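Local coordinates for dihydrodipicolinate synthase family protein (Sinorhizobium meliloti, PDB 4DNH) that is of unknown function but folds as a TIM barrel and may be an enzyme related to dihydrodipicolinate synthase, at residues A[313-318]-A[356-361]; A[306-311]-A[363-368]; A[323-328]-A[347-352]; A[255-260]-A[276-281]. One frame throughout, in Å; residues are numbered along the deposited sequence.

Contact 1: residues A[313-318]-A[356-361]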
loop_
_atom_site.group_PDB
_atom_site.type_symbol
_atom_site.label_atom_id
_atom_site.label_comp_id
_atom_site.label_asym_id
_atom_site.label_seq_id
_atom_site.Cartn_x
_atom_site.Cartn_y
_atom_site.Cartn_z
ATOM N N ARG A 313 -7.311 -10.158 4.976
ATOM C CA ARG A 313 -6.443 -11.112 5.639
ATOM C C ARG A 313 -6.028 -12.227 4.692
ATOM O O ARG A 313 -4.910 -12.734 4.773
ATOM C CB ARG A 313 -7.132 -11.670 6.870
ATOM C CG ARG A 313 -7.296 -10.591 7.923
ATOM C CD ARG A 313 -8.203 -10.985 9.066
ATOM N NE ARG A 313 -8.112 -9.944 10.080
ATOM C CZ ARG A 313 -8.730 -9.964 11.254
ATOM N NH1 ARG A 313 -9.511 -10.985 11.594
ATOM N NH2 ARG A 313 -8.561 -8.950 12.084
ATOM N N HIS A 314 -6.922 -12.578 3.771
ATOM C CA HIS A 314 -6.631 -13.591 2.770
ATOM C C HIS A 314 -5.619 -13.093 1.760
ATOM O O HIS A 314 -4.643 -13.786 1.451
ATOM C CB HIS A 314 -7.914 -14.066 2.101
ATOM C CG HIS A 314 -7.677 -15.040 0.968
ATOM N ND1 HIS A 314 -7.439 -16.358 1.178
ATOM C CD2 HIS A 314 -7.638 -14.846 -0.418
ATOM C CE1 HIS A 314 -7.266 -16.977 -0.008
ATOM N NE2 HIS A 314 -7.388 -16.052 -0.986
ATOM N N ILE A 315 -5.837 -11.880 1.256
ATOM C CA ILE A 315 -4.937 -11.264 0.294
ATOM C C ILE A 315 -3.526 -11.108 0.857
ATOM O O ILE A 315 -2.536 -11.316 0.127
ATOM C CB ILE A 315 -5.472 -9.917 -0.216
ATOM C CG1 ILE A 315 -6.704 -10.156 -1.109
ATOM C CG2 ILE A 315 -4.386 -9.174 -0.997
ATOM C CD1 ILE A 315 -7.433 -8.890 -1.545
ATOM N N PHE A 316 -3.434 -10.784 2.148
ATOM C CA PHE A 316 -2.137 -10.561 2.792
ATOM C C PHE A 316 -1.597 -11.764 3.556
ATOM O O PHE A 316 -0.680 -11.624 4.370
ATOM C CB PHE A 316 -2.201 -9.363 3.731
ATOM C CG PHE A 316 -2.236 -8.041 3.022
ATOM C CD1 PHE A 316 -3.383 -7.627 2.349
ATOM C CD2 PHE A 316 -1.131 -7.207 3.040
ATOM C CE1 PHE A 316 -3.423 -6.404 1.703
ATOM C CE2 PHE A 316 -1.153 -5.988 2.398
ATOM C CZ PHE A 316 -2.303 -5.584 1.726
ATOM N N LYS A 317 -2.142 -12.945 3.298
ATOM C CA LYS A 317 -1.704 -14.101 4.061
ATOM C C LYS A 317 -0.292 -14.563 3.709
ATOM O O LYS A 317 0.224 -14.265 2.617
ATOM C CB LYS A 317 -2.716 -15.240 3.995
ATOM C CG LYS A 317 -2.601 -16.190 2.839
ATOM C CD LYS A 317 -3.800 -17.102 2.937
ATOM C CE LYS A 317 -3.432 -18.540 2.669
ATOM N NZ LYS A 317 -4.594 -19.389 3.033
ATOM N N ALA A 318 0.325 -15.263 4.660
ATOM C CA ALA A 318 1.679 -15.778 4.498
ATOM C C ALA A 318 1.777 -16.705 3.268
ATOM O O ALA A 318 0.905 -17.557 3.072
ATOM C CB ALA A 318 2.105 -16.497 5.766
ATOM N N ALA A 356 -9.323 -18.191 -6.472
ATOM C CA ALA A 356 -10.739 -18.558 -6.314
ATOM C C ALA A 356 -11.268 -18.163 -4.941
ATOM O O ALA A 356 -12.369 -17.628 -4.841
ATOM C CB ALA A 356 -10.950 -20.050 -6.553
ATOM N N GLU A 357 -10.497 -18.410 -3.881
ATOM C CA GLU A 357 -10.948 -17.996 -2.547
ATOM C C GLU A 357 -11.077 -16.476 -2.460
ATOM O O GLU A 357 -12.090 -15.954 -1.964
ATOM C CB GLU A 357 -10.068 -18.572 -1.425
ATOM C CG GLU A 357 -10.450 -18.115 -0.011
ATOM C CD GLU A 357 -11.771 -18.700 0.522
ATOM O OE1 GLU A 357 -12.506 -19.361 -0.255
ATOM O OE2 GLU A 357 -12.082 -18.488 1.734
ATOM N N LEU A 358 -10.062 -15.782 -2.962
ATOM C CA LEU A 358 -10.104 -14.333 -3.171
ATOM C C LEU A 358 -11.410 -13.873 -3.849
ATOM O O LEU A 358 -12.055 -12.947 -3.385
ATOM C CB LEU A 358 -8.878 -13.882 -3.987
ATOM C CG LEU A 358 -8.529 -12.389 -3.999
ATOM C CD1 LEU A 358 -7.051 -12.174 -4.283
ATOM C CD2 LEU A 358 -9.363 -11.646 -5.033
ATOM N N PHE A 359 -11.798 -14.527 -4.934
ATOM C CA PHE A 359 -13.075 -14.245 -5.595
ATOM C C PHE A 359 -14.300 -14.392 -4.662
ATOM O O PHE A 359 -15.149 -13.496 -4.630
ATOM C CB PHE A 359 -13.174 -15.088 -6.880
ATOM C CG PHE A 359 -14.488 -14.989 -7.614
ATOM C CD1 PHE A 359 -15.573 -15.797 -7.252
ATOM C CD2 PHE A 359 -14.622 -14.143 -8.713
ATOM C CE1 PHE A 359 -16.775 -15.724 -7.949
ATOM C CE2 PHE A 359 -15.821 -14.068 -9.422
ATOM C CZ PHE A 359 -16.902 -14.859 -9.040
ATOM N N ARG A 360 -14.392 -15.481 -3.893
ATOM C CA ARG A 360 -15.534 -15.664 -2.950
ATOM C C ARG A 360 -15.575 -14.601 -1.872
ATOM O O ARG A 360 -16.628 -14.039 -1.582
ATOM C CB ARG A 360 -15.485 -16.999 -2.226
ATOM C CG ARG A 360 -15.380 -18.244 -3.078
ATOM C CD ARG A 360 -15.355 -19.451 -2.155
ATOM N NE ARG A 360 -15.171 -20.672 -2.908
ATOM C CZ ARG A 360 -13.989 -21.183 -3.247
ATOM N NH1 ARG A 360 -12.857 -20.587 -2.882
ATOM N NH2 ARG A 360 -13.948 -22.305 -3.948
ATOM N N LEU A 361 -14.430 -14.341 -1.251
ATOM C CA LEU A 361 -14.366 -13.325 -0.206
ATOM C C LEU A 361 -14.621 -11.926 -0.789
ATOM O O LEU A 361 -15.281 -11.100 -0.149
ATOM C CB LEU A 361 -13.043 -13.398 0.555
ATOM C CG LEU A 361 -12.747 -14.707 1.318
ATOM C CD1 LEU A 361 -11.290 -14.764 1.727
ATOM C CD2 LEU A 361 -13.645 -14.903 2.536
#

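Contact 2: residues A[306-311]-A[363-368]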
loop_
_atom_site.group_PDB
_atom_site.type_symbol
_atom_site.label_atom_id
_atom_site.label_comp_id
_atom_site.label_asym_id
_atom_site.label_seq_id
_atom_site.Cartn_x
_atom_site.Cartn_y
_atom_site.Cartn_z
ATOM N N GLU A 306 -16.155 -4.334 7.886
ATOM C CA GLU A 306 -15.938 -5.675 8.466
ATOM C C GLU A 306 -15.996 -6.835 7.460
ATOM O O GLU A 306 -15.243 -7.776 7.597
ATOM C CB GLU A 306 -16.858 -5.961 9.671
ATOM C CG GLU A 306 -16.241 -5.615 11.026
ATOM C CD GLU A 306 -17.263 -5.535 12.161
ATOM O OE1 GLU A 306 -18.443 -5.889 11.945
ATOM O OE2 GLU A 306 -16.892 -5.109 13.282
ATOM N N PRO A 307 -16.891 -6.777 6.454
ATOM C CA PRO A 307 -16.878 -7.850 5.436
ATOM C C PRO A 307 -15.620 -7.898 4.524
ATOM O O PRO A 307 -15.268 -8.950 3.975
ATOM C CB PRO A 307 -18.143 -7.546 4.615
ATOM C CG PRO A 307 -19.042 -6.820 5.579
ATOM C CD PRO A 307 -18.086 -5.920 6.306
ATOM N N THR A 308 -14.946 -6.769 4.377
ATOM C CA THR A 308 -13.725 -6.730 3.604
ATOM C C THR A 308 -12.569 -7.352 4.372
ATOM O O THR A 308 -11.651 -7.907 3.774
ATOM C CB THR A 308 -13.343 -5.284 3.239
ATOM O OG1 THR A 308 -12.927 -4.597 4.427
ATOM C CG2 THR A 308 -14.526 -4.552 2.586
ATOM N N VAL A 309 -12.613 -7.251 5.696
ATOM C CA VAL A 309 -11.515 -7.686 6.550
ATOM C C VAL A 309 -11.080 -9.139 6.277
ATOM O O VAL A 309 -9.881 -9.404 6.154
ATOM C CB VAL A 309 -11.827 -7.418 8.047
ATOM C CG1 VAL A 309 -10.812 -8.105 8.957
ATOM C CG2 VAL A 309 -11.887 -5.913 8.314
ATOM N N PRO A 310 -12.043 -10.080 6.156
ATOM C CA PRO A 310 -11.585 -11.432 5.845
ATOM C C PRO A 310 -10.877 -11.487 4.487
ATOM O O PRO A 310 -9.865 -12.156 4.364
ATOM C CB PRO A 310 -12.882 -12.258 5.826
ATOM C CG PRO A 310 -13.802 -11.516 6.711
ATOM C CD PRO A 310 -13.477 -10.060 6.513
ATOM N N LEU A 311 -11.412 -10.780 3.492
ATOM C CA LEU A 311 -10.819 -10.690 2.166
ATOM C C LEU A 311 -9.397 -10.160 2.273
ATOM O O LEU A 311 -8.467 -10.731 1.706
ATOM C CB LEU A 311 -11.662 -9.784 1.273
ATOM C CG LEU A 311 -10.980 -9.235 0.009
ATOM C CD1 LEU A 311 -10.741 -10.328 -1.028
ATOM C CD2 LEU A 311 -11.814 -8.090 -0.564
ATOM N N ASP A 363 -16.602 -11.360 -3.407
ATOM C CA ASP A 363 -18.059 -11.390 -3.608
ATOM C C ASP A 363 -18.817 -11.026 -2.331
ATOM O O ASP A 363 -19.692 -10.166 -2.346
ATOM C CB ASP A 363 -18.527 -12.762 -4.109
ATOM C CG ASP A 363 -20.025 -12.987 -3.906
ATOM O OD1 ASP A 363 -20.839 -12.092 -4.228
ATOM O OD2 ASP A 363 -20.397 -14.069 -3.422
ATOM N N LYS A 364 -18.463 -11.681 -1.232
ATOM C CA LYS A 364 -19.184 -11.506 0.024
ATOM C C LYS A 364 -18.844 -10.205 0.744
ATOM O O LYS A 364 -19.434 -9.892 1.765
ATOM C CB LYS A 364 -18.959 -12.724 0.926
ATOM C CG LYS A 364 -19.693 -13.960 0.416
ATOM C CD LYS A 364 -19.450 -15.186 1.286
ATOM C CE LYS A 364 -18.037 -15.729 1.140
ATOM N NZ LYS A 364 -17.742 -16.727 2.206
ATOM N N ALA A 365 -17.879 -9.459 0.219
ATOM C CA ALA A 365 -17.466 -8.207 0.825
ATOM C C ALA A 365 -17.999 -7.031 0.016
ATOM O O ALA A 365 -17.722 -5.881 0.345
ATOM C CB ALA A 365 -15.958 -8.137 0.911
ATOM N N GLY A 366 -18.760 -7.333 -1.040
ATOM C CA GLY A 366 -19.324 -6.330 -1.936
ATOM C C GLY A 366 -18.256 -5.592 -2.712
ATOM O O GLY A 366 -18.494 -4.473 -3.188
ATOM N N ALA A 367 -17.083 -6.229 -2.839
ATOM C CA ALA A 367 -15.902 -5.657 -3.512
ATOM C C ALA A 367 -15.787 -5.996 -5.000
ATOM O O ALA A 367 -14.821 -5.588 -5.655
ATOM C CB ALA A 367 -14.617 -6.049 -2.776
ATOM N N LEU A 368 -16.747 -6.741 -5.537
ATOM C CA LEU A 368 -16.842 -6.928 -6.994
ATOM C C LEU A 368 -17.786 -5.881 -7.589
ATOM O O LEU A 368 -19.012 -6.041 -7.536
ATOM C CB LEU A 368 -17.335 -8.337 -7.337
ATOM C CG LEU A 368 -16.529 -9.524 -6.818
ATOM C CD1 LEU A 368 -17.244 -10.812 -7.183
ATOM C CD2 LEU A 368 -15.104 -9.513 -7.375
#

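Contact 3: residues A[323-328]-A[347-352]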
loop_
_atom_site.group_PDB
_atom_site.type_symbol
_atom_site.label_atom_id
_atom_site.label_comp_id
_atom_site.label_asym_id
_atom_site.label_seq_id
_atom_site.Cartn_x
_atom_site.Cartn_y
_atom_site.Cartn_z
ATOM N N TYR A 323 1.082 -10.244 -1.475
ATOM C CA TYR A 323 -0.224 -9.592 -1.459
ATOM C C TYR A 323 -0.536 -8.821 -2.732
ATOM O O TYR A 323 -1.695 -8.732 -3.130
ATOM C CB TYR A 323 -0.363 -8.665 -0.255
ATOM C CG TYR A 323 0.393 -7.363 -0.344
ATOM C CD1 TYR A 323 1.694 -7.260 0.139
ATOM C CD2 TYR A 323 -0.211 -6.213 -0.855
ATOM C CE1 TYR A 323 2.383 -6.049 0.082
ATOM C CE2 TYR A 323 0.467 -5.009 -0.911
ATOM C CZ TYR A 323 1.763 -4.943 -0.453
ATOM O OH TYR A 323 2.446 -3.767 -0.502
ATOM N N LYS A 324 0.490 -8.284 -3.385
ATOM C CA LYS A 324 0.262 -7.420 -4.533
ATOM C C LYS A 324 -0.435 -8.179 -5.644
ATOM O O LYS A 324 -1.203 -7.610 -6.433
ATOM C CB LYS A 324 1.565 -6.808 -5.015
ATOM C CG LYS A 324 2.337 -6.115 -3.904
ATOM C CD LYS A 324 3.800 -6.409 -4.080
ATOM C CE LYS A 324 4.587 -6.099 -2.842
ATOM N NZ LYS A 324 5.631 -7.141 -2.772
ATOM N N THR A 325 -0.186 -9.479 -5.672
ATOM C CA THR A 325 -0.860 -10.349 -6.592
ATOM C C THR A 325 -2.379 -10.357 -6.412
ATOM O O THR A 325 -3.114 -10.239 -7.398
ATOM C CB THR A 325 -0.256 -11.747 -6.503
ATOM O OG1 THR A 325 1.161 -11.611 -6.663
ATOM C CG2 THR A 325 -0.834 -12.677 -7.577
ATOM N N GLY A 326 -2.846 -10.459 -5.166
ATOM C CA GLY A 326 -4.276 -10.421 -4.876
ATOM C C GLY A 326 -4.881 -9.057 -5.194
ATOM O O GLY A 326 -6.044 -8.939 -5.599
ATOM N N VAL A 327 -4.086 -8.010 -5.015
ATOM C CA VAL A 327 -4.573 -6.660 -5.280
ATOM C C VAL A 327 -4.834 -6.460 -6.787
ATOM O O VAL A 327 -5.923 -6.055 -7.196
ATOM C CB VAL A 327 -3.580 -5.626 -4.704
ATOM C CG1 VAL A 327 -3.829 -4.245 -5.283
ATOM C CG2 VAL A 327 -3.695 -5.609 -3.177
ATOM N N VAL A 328 -3.829 -6.777 -7.601
ATOM C CA VAL A 328 -3.931 -6.667 -9.031
ATOM C C VAL A 328 -4.947 -7.676 -9.589
ATOM O O VAL A 328 -5.701 -7.359 -10.512
ATOM C CB VAL A 328 -2.559 -6.852 -9.679
ATOM C CG1 VAL A 328 -2.672 -6.806 -11.196
ATOM C CG2 VAL A 328 -1.586 -5.809 -9.149
ATOM N N GLN A 347 2.068 -12.447 -11.393
ATOM C CA GLN A 347 0.725 -13.023 -11.557
ATOM C C GLN A 347 0.677 -14.448 -10.999
ATOM O O GLN A 347 -0.400 -14.976 -10.724
ATOM C CB GLN A 347 0.349 -13.237 -13.018
ATOM C CG GLN A 347 0.673 -12.179 -13.995
ATOM C CD GLN A 347 2.032 -12.329 -14.593
ATOM O OE1 GLN A 347 2.957 -11.657 -14.146
ATOM N NE2 GLN A 347 2.167 -13.175 -15.624
ATOM N N SER A 348 1.837 -15.092 -10.934
ATOM C CA SER A 348 1.895 -16.539 -10.762
ATOM C C SER A 348 2.230 -16.914 -9.332
ATOM O O SER A 348 2.353 -18.096 -9.012
ATOM C CB SER A 348 2.941 -17.142 -11.706
ATOM O OG SER A 348 4.257 -16.823 -11.282
ATOM N N ALA A 349 2.363 -15.904 -8.480
ATOM C CA ALA A 349 2.835 -16.113 -7.115
ATOM C C ALA A 349 1.742 -16.571 -6.143
ATOM O O ALA A 349 2.047 -16.929 -5.030
ATOM C CB ALA A 349 3.557 -14.868 -6.600
ATOM N N ARG A 350 0.483 -16.566 -6.565
ATOM C CA ARG A 350 -0.588 -17.153 -5.763
ATOM C C ARG A 350 -1.194 -18.339 -6.501
ATOM O O ARG A 350 -1.307 -18.303 -7.731
ATOM C CB ARG A 350 -1.685 -16.127 -5.432
ATOM C CG ARG A 350 -1.265 -14.967 -4.535
ATOM C CD ARG A 350 -0.682 -15.400 -3.184
ATOM N NE ARG A 350 -0.715 -14.312 -2.205
ATOM C CZ ARG A 350 -0.233 -14.370 -0.960
ATOM N NH1 ARG A 350 0.364 -15.471 -0.499
ATOM N NH2 ARG A 350 -0.349 -13.312 -0.160
ATOM N N SER A 351 -1.583 -19.387 -5.765
ATOM C CA SER A 351 -2.196 -20.564 -6.387
ATOM C C SER A 351 -3.546 -20.171 -6.964
ATOM O O SER A 351 -4.074 -19.113 -6.648
ATOM C CB SER A 351 -2.372 -21.687 -5.378
ATOM O OG SER A 351 -3.398 -21.341 -4.453
ATOM N N LEU A 352 -4.085 -21.011 -7.827
ATOM C CA LEU A 352 -5.407 -20.811 -8.366
ATOM C C LEU A 352 -6.433 -20.863 -7.233
ATOM O O LEU A 352 -7.371 -20.061 -7.197
ATOM C CB LEU A 352 -5.707 -21.880 -9.409
ATOM C CG LEU A 352 -7.092 -21.821 -10.050
ATOM C CD1 LEU A 352 -7.248 -20.553 -10.888
ATOM C CD2 LEU A 352 -7.365 -23.079 -10.881
#

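Contact 4: residues A[255-260]-A[276-281]. With GOL (glycerol), chain B.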
loop_
_atom_site.group_PDB
_atom_site.type_symbol
_atom_site.label_atom_id
_atom_site.label_comp_id
_atom_site.label_asym_id
_atom_site.label_seq_id
_atom_site.Cartn_x
_atom_site.Cartn_y
_atom_site.Cartn_z
ATOM N N GLY A 255 -0.845 0.852 8.567
ATOM C CA GLY A 255 -0.294 0.137 7.436
ATOM C C GLY A 255 -0.701 -1.292 7.630
ATOM O O GLY A 255 -0.321 -2.168 6.865
ATOM N N ASP A 256 -1.507 -1.494 8.665
ATOM C CA ASP A 256 -1.959 -2.800 9.093
ATOM C C ASP A 256 -3.184 -3.223 8.287
ATOM O O ASP A 256 -4.321 -2.886 8.638
ATOM C CB ASP A 256 -2.270 -2.745 10.592
ATOM C CG ASP A 256 -2.415 -4.109 11.224
ATOM O OD1 ASP A 256 -3.018 -4.993 10.590
ATOM O OD2 ASP A 256 -1.943 -4.286 12.377
ATOM N N ASP A 257 -2.945 -3.973 7.214
ATOM C CA ASP A 257 -4.034 -4.493 6.373
ATOM C C ASP A 257 -4.815 -5.663 6.999
ATOM O O ASP A 257 -5.771 -6.163 6.397
ATOM C CB ASP A 257 -3.496 -4.898 4.992
ATOM C CG ASP A 257 -2.783 -3.745 4.262
ATOM O OD1 ASP A 257 -3.469 -2.906 3.634
ATOM O OD2 ASP A 257 -1.532 -3.701 4.296
ATOM N N PHE A 258 -4.421 -6.100 8.197
ATOM C CA PHE A 258 -5.170 -7.131 8.930
ATOM C C PHE A 258 -6.197 -6.537 9.887
ATOM O O PHE A 258 -7.203 -7.176 10.202
ATOM C CB PHE A 258 -4.216 -8.011 9.729
ATOM C CG PHE A 258 -3.794 -9.254 9.019
ATOM C CD1 PHE A 258 -2.937 -9.190 7.925
ATOM C CD2 PHE A 258 -4.229 -10.500 9.466
ATOM C CE1 PHE A 258 -2.539 -10.341 7.270
ATOM C CE2 PHE A 258 -3.831 -11.662 8.819
ATOM C CZ PHE A 258 -2.986 -11.577 7.718
ATOM N N ASN A 259 -5.941 -5.301 10.321
ATOM C CA ASN A 259 -6.632 -4.683 11.456
ATOM C C ASN A 259 -7.125 -3.251 11.277
ATOM O O ASN A 259 -7.550 -2.614 12.250
ATOM C CB ASN A 259 -5.700 -4.742 12.643
ATOM C CG ASN A 259 -5.454 -6.159 13.081
ATOM O OD1 ASN A 259 -6.398 -6.887 13.368
ATOM N ND2 ASN A 259 -4.191 -6.578 13.082
ATOM N N TYR A 260 -7.083 -2.766 10.036
ATOM C CA TYR A 260 -7.451 -1.396 9.673
ATOM C C TYR A 260 -8.808 -0.881 10.190
ATOM O O TYR A 260 -8.899 0.257 10.663
ATOM C CB TYR A 260 -7.351 -1.209 8.154
ATOM C CG TYR A 260 -8.174 -2.178 7.324
ATOM C CD1 TYR A 260 -7.702 -3.461 7.028
ATOM C CD2 TYR A 260 -9.421 -1.801 6.812
ATOM C CE1 TYR A 260 -8.458 -4.346 6.267
ATOM C CE2 TYR A 260 -10.186 -2.675 6.050
ATOM C CZ TYR A 260 -9.704 -3.951 5.778
ATOM O OH TYR A 260 -10.473 -4.823 5.014
ATOM N N LEU A 276 -2.833 2.483 3.162
ATOM C CA LEU A 276 -3.049 1.050 3.049
ATOM C C LEU A 276 -3.043 0.563 1.611
ATOM O O LEU A 276 -3.679 1.163 0.736
ATOM C CB LEU A 276 -4.406 0.698 3.669
ATOM C CG LEU A 276 -4.520 0.767 5.188
ATOM C CD1 LEU A 276 -5.984 0.860 5.593
ATOM C CD2 LEU A 276 -3.860 -0.442 5.825
ATOM N N GLY A 277 -2.350 -0.550 1.376
ATOM C CA GLY A 277 -2.460 -1.271 0.109
ATOM C C GLY A 277 -3.844 -1.888 -0.074
ATOM O O GLY A 277 -4.299 -2.034 -1.199
ATOM N N ILE A 278 -4.528 -2.239 1.019
ATOM C CA ILE A 278 -5.878 -2.800 0.890
ATOM C C ILE A 278 -6.886 -1.760 0.360
ATOM O O ILE A 278 -7.839 -2.108 -0.333
ATOM C CB ILE A 278 -6.375 -3.525 2.183
ATOM C CG1 ILE A 278 -7.755 -4.176 1.980
ATOM C CG2 ILE A 278 -6.441 -2.578 3.375
ATOM C CD1 ILE A 278 -7.769 -5.346 1.025
ATOM N N PHE A 279 -6.663 -0.486 0.667
ATOM C CA PHE A 279 -7.558 0.570 0.200
ATOM C C PHE A 279 -7.547 0.736 -1.312
ATOM O O PHE A 279 -8.497 1.247 -1.897
ATOM C CB PHE A 279 -7.260 1.877 0.915
ATOM C CG PHE A 279 -7.966 2.000 2.233
ATOM C CD1 PHE A 279 -8.641 0.908 2.776
ATOM C CD2 PHE A 279 -7.931 3.183 2.940
ATOM C CE1 PHE A 279 -9.291 1.006 3.978
ATOM C CE2 PHE A 279 -8.579 3.292 4.151
ATOM C CZ PHE A 279 -9.264 2.202 4.674
ATOM N N ASP A 280 -6.466 0.289 -1.933
ATOM C CA ASP A 280 -6.394 0.174 -3.365
ATOM C C ASP A 280 -7.451 -0.860 -3.827
ATOM O O ASP A 280 -8.381 -0.513 -4.575
ATOM C CB ASP A 280 -4.957 -0.219 -3.753
ATOM C CG ASP A 280 -4.834 -0.723 -5.189
ATOM O OD1 ASP A 280 -5.790 -1.341 -5.723
ATOM O OD2 ASP A 280 -3.753 -0.516 -5.776
ATOM N N ALA A 281 -7.327 -2.102 -3.350
ATOM C CA ALA A 281 -8.213 -3.203 -3.757
ATOM C C ALA A 281 -9.702 -3.044 -3.400
ATOM O O ALA A 281 -10.573 -3.569 -4.113
ATOM C CB ALA A 281 -7.682 -4.525 -3.226
HETATM C C1 GOL B . 2.918 -2.643 3.228
HETATM O O1 GOL B . 3.416 -1.303 3.218
HETATM C C2 GOL B . 1.453 -2.616 3.637
HETATM O O2 GOL B . 1.311 -1.944 4.906
HETATM C C3 GOL B . 0.637 -1.925 2.551
HETATM O O3 GOL B . -0.649 -1.570 3.077
#

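Contact 1: residues A[313-318]-A[356-361]
His314 reaches from the last turn of helix 308-315 to Glu357, Leu358 and Leu361 on helix 352-364, so the contact joins two of the helices that follow the eighth strand of the TIM barrel. With CG anti to the backbone N (chi1 175°), the imidazole extends away from its own helix and lies against the other. Glu357 comes over one face of the ring: its CG sits 3.7 Å from the centroid of the His314 ring, displaced toward the rim, in a CH-pi contact. The acid group itself does not stack. Its plane is turned 71° from the ring, and the bend at chi2 brings Glu357 OE1 to Arg360 NH1 at 2.9 Å, a salt bridge within helix 352-364 that uses the anti lone pair of the oxygen. Leu361 arrives from another quarter, its side chain roughly perpendicular to that of His314, and its CD1 lies 3.5 Å from His314 CB. The polar end of the imidazole belongs to His354, one turn before Leu358: NE2 of His314 is hydrogen-bonded to the carbonyl of His354, and the two rings stack, which fixes the rotation of His314. Deeper in, Ile315 and Leu358 make the buried part of the contact, with helix 323-333 beneath both. Here it is a methylene that does the touching, Ile315 CG1 standing 3.8 Å from Leu358 CD1.

Contact 2: residues A[306-311]-A[363-368]
Pro307 and Ala365 bring the backbones together, their CA atoms only 4.7 Å apart, where residues 306-311 pass the C-terminal end of helix 352-364. That end is finished by a Schellman motif: Gly366 takes a positive phi of 66°, and its N bonds back to Asp363 O at 3.3 Å. Ala365, just before the glycine, points its methyl into the other segment, where Ala365 CB lies 3.2 Å from Pro307 O and 4.3 Å from Pro307 CB. Thr308 adds its methyl to the same spot, CG2 being 4.2 Å from Ala365 CB. The hydroxyl of Thr308 is used otherwise, hydrogen-bonded to Leu305 O. One turn further on, a chi1 of 162° swings the isobutyl group of Leu311 away from its own backbone N and brings Leu311 CD2 to within 4.1 Å of Ala367 CB, past the turn. No hydrogen bond crosses this contact; small side chains simply let the two segments pass closely. Around it, Leu361 of helix 352-364 and Ile282 also pack on Leu311, helix 260-265 lies against Val309, and Asp363 ties the far side to the N-terminal part of the chain through Tyr16, Thr19 and Gly20.

Contact 3: residues A[323-328]-A[347-352]
Thr325 packs against the aliphatic part of Arg350, and the torsions of both residues explain how. The threonine methyl is anti to the backbone N while OG1 stands anti to the carbonyl carbon (chi1 -52°), a rotation that turns the methyl to Arg350 and the hydroxyl to Gln346 O, its hydrogen-bond partner. Thr325 CG2 meets Arg350 CG at 3.8 Å and lies 3.9 Å from Gln347 O; Thr325 OG1 passes 4.0 Å from Ala349 CB. Arg350 has a chain bent at chi2 (-57°) and then nearly extended, which turns the guanidinium away from the threonine toward the backbone of Tyr323. Arg350 NH2 comes obliquely to 3.6 Å from Tyr323 N, without a bond there; its hydrogen bonds go to the carbonyls of Ile315 and Lys317, just where helix 308-315 gives out. Outside the barrel strands of this TIM-barrel fold, the arginine links the loop before helix 352-364 to the turn between two earlier helices, 308-315 and 323-333. The CB of Tyr323 points away from the loop. One face of its ring carries Lys324 CG, 3.6 Å above the ring plane of Tyr323 and toward the rim, the ring stacks with Phe316, and its hydroxyl bonds to Asp83 and Thr84. On the loop, Gln347 OE1 accepts from Met342 N, and Ser351 serves as N-cap of helix 352-364, its OG bonded to His354 N.

Contact 4: residues A[255-260]-A[276-281]
Asp257 and Ile278 make the hydrogen bond that crosses this contact: Ile278 N donates to Asp257 OD1 at 2.9 Å, with an N-H...O angle of 150°, approaching from above the carboxylate plane. Asp257 OD2 accepts from O3 of a bound glycerol at 2.6 Å, and that same hydroxyl oxygen accepts from Gly277 N in a nearly straight bond, also 2.6 Å. A second glycerol hydroxyl, O2, donates to Gly255 O, while Ser232 and Lys230 hold the molecule from neighbouring strand 226-232. Within 255-260, Asp256 OD1 accepts from Phe258 N at 3.0 Å, an Asx turn that shapes the loop before helix 260-265. The Tyr260 hydroxyl bonds to that of Thr308. Apolar contacts of Tyr260, Leu276, Ile278 and Phe279 complete the interface. Tyr260, its CG between the backbone N and the carbonyl carbon (chi1 56°), offers a ring face to Ile278 CG2, which stands 4.1 Å from the Tyr260 ring centroid in a CH-pi contact. Leu276 CD1 bridges two aromatics, 3.6 Å from Tyr260 CB and over the centre of the Phe279 ring. All this sits at the C-terminal ends of the seventh and eighth strands, the side where TIM-barrel enzymes have their active sites. Glycerol probably came from the crystallisation liquor, but carboxylate, carbonyl and amide together make a site suited to hydroxyl groups, consistent with a ligand pocket.

From the N terminus, contact 4 comes first, closing a short loop that holds most of helix 260-265 and of the eighth barrel strand, and it is complete before the others begin. The other three then open in turn at 306, 313 and 323 and close in reverse: contact 3 is nested in the loop of contact 1, and contact 1 in that of contact 2; none cross. Contacts 1 and 2 share helices 308-315 and 352-364, with Leu311 CD1 against the carbonyl of Leu358, while Leu358 also reaches Gly326 of contact 3. The nested set meets the barrel mouth through Arg313 on Phe258 and Val327 on Asp280, tying the C-terminal helices to contact 4.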